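Local coordinates for Alr2269 protein (Nostoc sp., PDB 3MC9) that probably helps insert and assemble beta-barrel proteins in the outer membrane, as an Omp85-family protein with periplasmic POTRA domains, at residues A107-G110 with S115-Q118. Numbering follows the deposited sequence.
Sequences AIFG and SNVQ
In Val117, CG1 stands anti to the backbone N (chi1 -178°), which places CG2 anti to the carbonyl carbon, against one face of the Phe109 ring. In Ile108 it is CG2 that lies opposite the backbone N, and this branch faces the same valine. The contact joins the end of helix 98-110 to strand 114-124 in a POTRA domain, where helices pack on one face of a mixed sheet. A short connection links the two elements, and the strand lies at an outer border of the sheet within this chain. Val117 CG2 sits 3.8 Å from the centroid of the Phe109 ring and only 3° off its normal, a nearly axial CH-pi contact. The Phe109 and Val117 side chains come from opposite sides and overlap flank to flank. From Ile108, CG2 meets Val117 CG2 at 3.5 Å, while CD1 reaches Val117 CG1 at 3.9 Å. One valine methyl is therefore shared by the aromatic face and the isoleucine branch. Ile108 is buried further by Phe132 and Val134 of strand 127-136 and by Val84 and Val87 of helix 78-87. The far edge of the Phe109 ring borders the backbone from Ser115 to Val117, with Phe109 CZ 3.7 Å from Val117 N. Ser115 is held to the neighbouring strand by its OG, hydrogen-bonded to Gln135 O. Ser115 O lies at the edge of the Phe109 ring, in its plane, 3.6 Å from Phe109 CE1.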
ATOM      1  N   ALA A 107       0.174   9.853  -2.362  1.00 32.87           N
ATOM      2  CA  ALA A 107      -0.461  10.043  -1.061  1.00 32.89           C
ATOM      3  C   ALA A 107      -1.565   9.009  -0.852  1.00 32.44           C
ATOM      4  O   ALA A 107      -1.749   8.511   0.242  1.00 32.96           O
ATOM      5  CB  ALA A 107      -0.994  11.455  -0.934  1.00 32.44           C
ATOM      6  N   ILE A 108      -2.270   8.640  -1.903  1.00 32.66           N
ATOM      7  CA  ILE A 108      -3.267   7.582  -1.778  1.00 33.33           C
ATOM      8  C   ILE A 108      -2.571   6.254  -1.396  1.00 34.17           C
ATOM      9  O   ILE A 108      -3.014   5.547  -0.480  1.00 35.01           O
ATOM     10  CB  ILE A 108      -4.136   7.467  -3.056  1.00 33.27           C
ATOM     11  CG1 ILE A 108      -4.985   8.735  -3.213  1.00 33.74           C
ATOM     12  CG2 ILE A 108      -5.052   6.243  -2.999  1.00 32.51           C
ATOM     13  CD1 ILE A 108      -5.508   8.977  -4.646  1.00 32.28           C
ATOM     14  N   PHE A 109      -1.472   5.935  -2.069  1.00 34.29           N
ATOM     15  CA  PHE A 109      -0.714   4.738  -1.736  1.00 35.27           C
ATOM     16  C   PHE A 109      -0.227   4.826  -0.305  1.00 35.09           C
ATOM     17  O   PHE A 109      -0.234   3.827   0.416  1.00 34.86           O
ATOM     18  CB  PHE A 109       0.514   4.584  -2.637  1.00 36.12           C
ATOM     19  CG  PHE A 109       0.280   3.747  -3.847  1.00 38.89           C
ATOM     20  CD1 PHE A 109      -0.077   2.409  -3.717  1.00 42.31           C
ATOM     21  CD2 PHE A 109       0.465   4.272  -5.122  1.00 41.60           C
ATOM     22  CE1 PHE A 109      -0.293   1.615  -4.860  1.00 44.65           C
ATOM     23  CE2 PHE A 109       0.278   3.476  -6.270  1.00 43.58           C
ATOM     24  CZ  PHE A 109      -0.115   2.156  -6.137  1.00 44.21           C
ATOM     25  N   GLY A 110       0.201   6.034   0.078  1.00 34.68           N
ATOM     26  CA  GLY A 110       0.719   6.315   1.404  1.00 34.98           C
ATOM     27  C   GLY A 110      -0.220   5.919   2.514  1.00 34.96           C
ATOM     28  O   GLY A 110       0.222   5.517   3.560  1.00 35.79           O
ATOM     29  N   SER A 115      -3.756  -1.500  -3.327  1.00 40.18           N
ATOM     30  CA  SER A 115      -2.749  -2.216  -4.108  1.00 41.47           C
ATOM     31  C   SER A 115      -2.473  -1.504  -5.441  1.00 41.99           C
ATOM     32  O   SER A 115      -1.387  -1.621  -6.007  1.00 42.17           O
ATOM     33  CB  SER A 115      -3.192  -3.669  -4.352  1.00 42.90           C
ATOM     34  OG  SER A 115      -4.555  -3.742  -4.792  1.00 43.94           O
ATOM     35  N   ASN A 116      -3.457  -0.762  -5.938  1.00 42.45           N
ATOM     36  CA  ASN A 116      -3.280   0.017  -7.162  1.00 43.01           C
ATOM     37  C   ASN A 116      -4.038   1.338  -7.093  1.00 41.88           C
ATOM     38  O   ASN A 116      -5.116   1.420  -6.508  1.00 41.79           O
ATOM     39  CB  ASN A 116      -3.722  -0.785  -8.399  1.00 44.59           C
ATOM     40  CG  ASN A 116      -3.163  -0.212  -9.710  1.00 47.68           C
ATOM     41  OD1 ASN A 116      -3.829  -0.261 -10.746  1.00 52.07           O
ATOM     42  ND2 ASN A 116      -1.940   0.333  -9.663  1.00 50.02           N
ATOM     43  N   VAL A 117      -3.440   2.362  -7.693  1.00 41.50           N
ATOM     44  CA  VAL A 117      -3.982   3.705  -7.732  1.00 40.58           C
ATOM     45  C   VAL A 117      -3.586   4.364  -9.050  1.00 41.27           C
ATOM     46  O   VAL A 117      -2.413   4.340  -9.434  1.00 41.10           O
ATOM     47  CB  VAL A 117      -3.400   4.584  -6.606  1.00 40.37           C
ATOM     48  CG1 VAL A 117      -4.041   5.970  -6.646  1.00 37.59           C
ATOM     49  CG2 VAL A 117      -3.580   3.924  -5.247  1.00 38.61           C
ATOM     50  N   GLN A 118      -4.561   4.937  -9.746  1.00 41.31           N
ATOM     51  CA  GLN A 118      -4.264   5.770 -10.898  1.00 42.10           C
ATOM     52  C   GLN A 118      -5.200   6.966 -10.979  1.00 40.96           C
ATOM     53  O   GLN A 118      -6.276   6.965 -10.389  1.00 40.74           O
ATOM     54  CB  GLN A 118      -4.349   4.946 -12.182  1.00 43.73           C
ATOM     55  CG  GLN A 118      -5.638   4.166 -12.336  1.00 46.02           C
ATOM     56  CD  GLN A 118      -5.644   3.260 -13.568  1.00 49.84           C
ATOM     57  OE1 GLN A 118      -5.951   3.700 -14.682  1.00 54.19           O
ATOM     58  NE2 GLN A 118      -5.322   1.993 -13.367  1.00 51.67           N
TER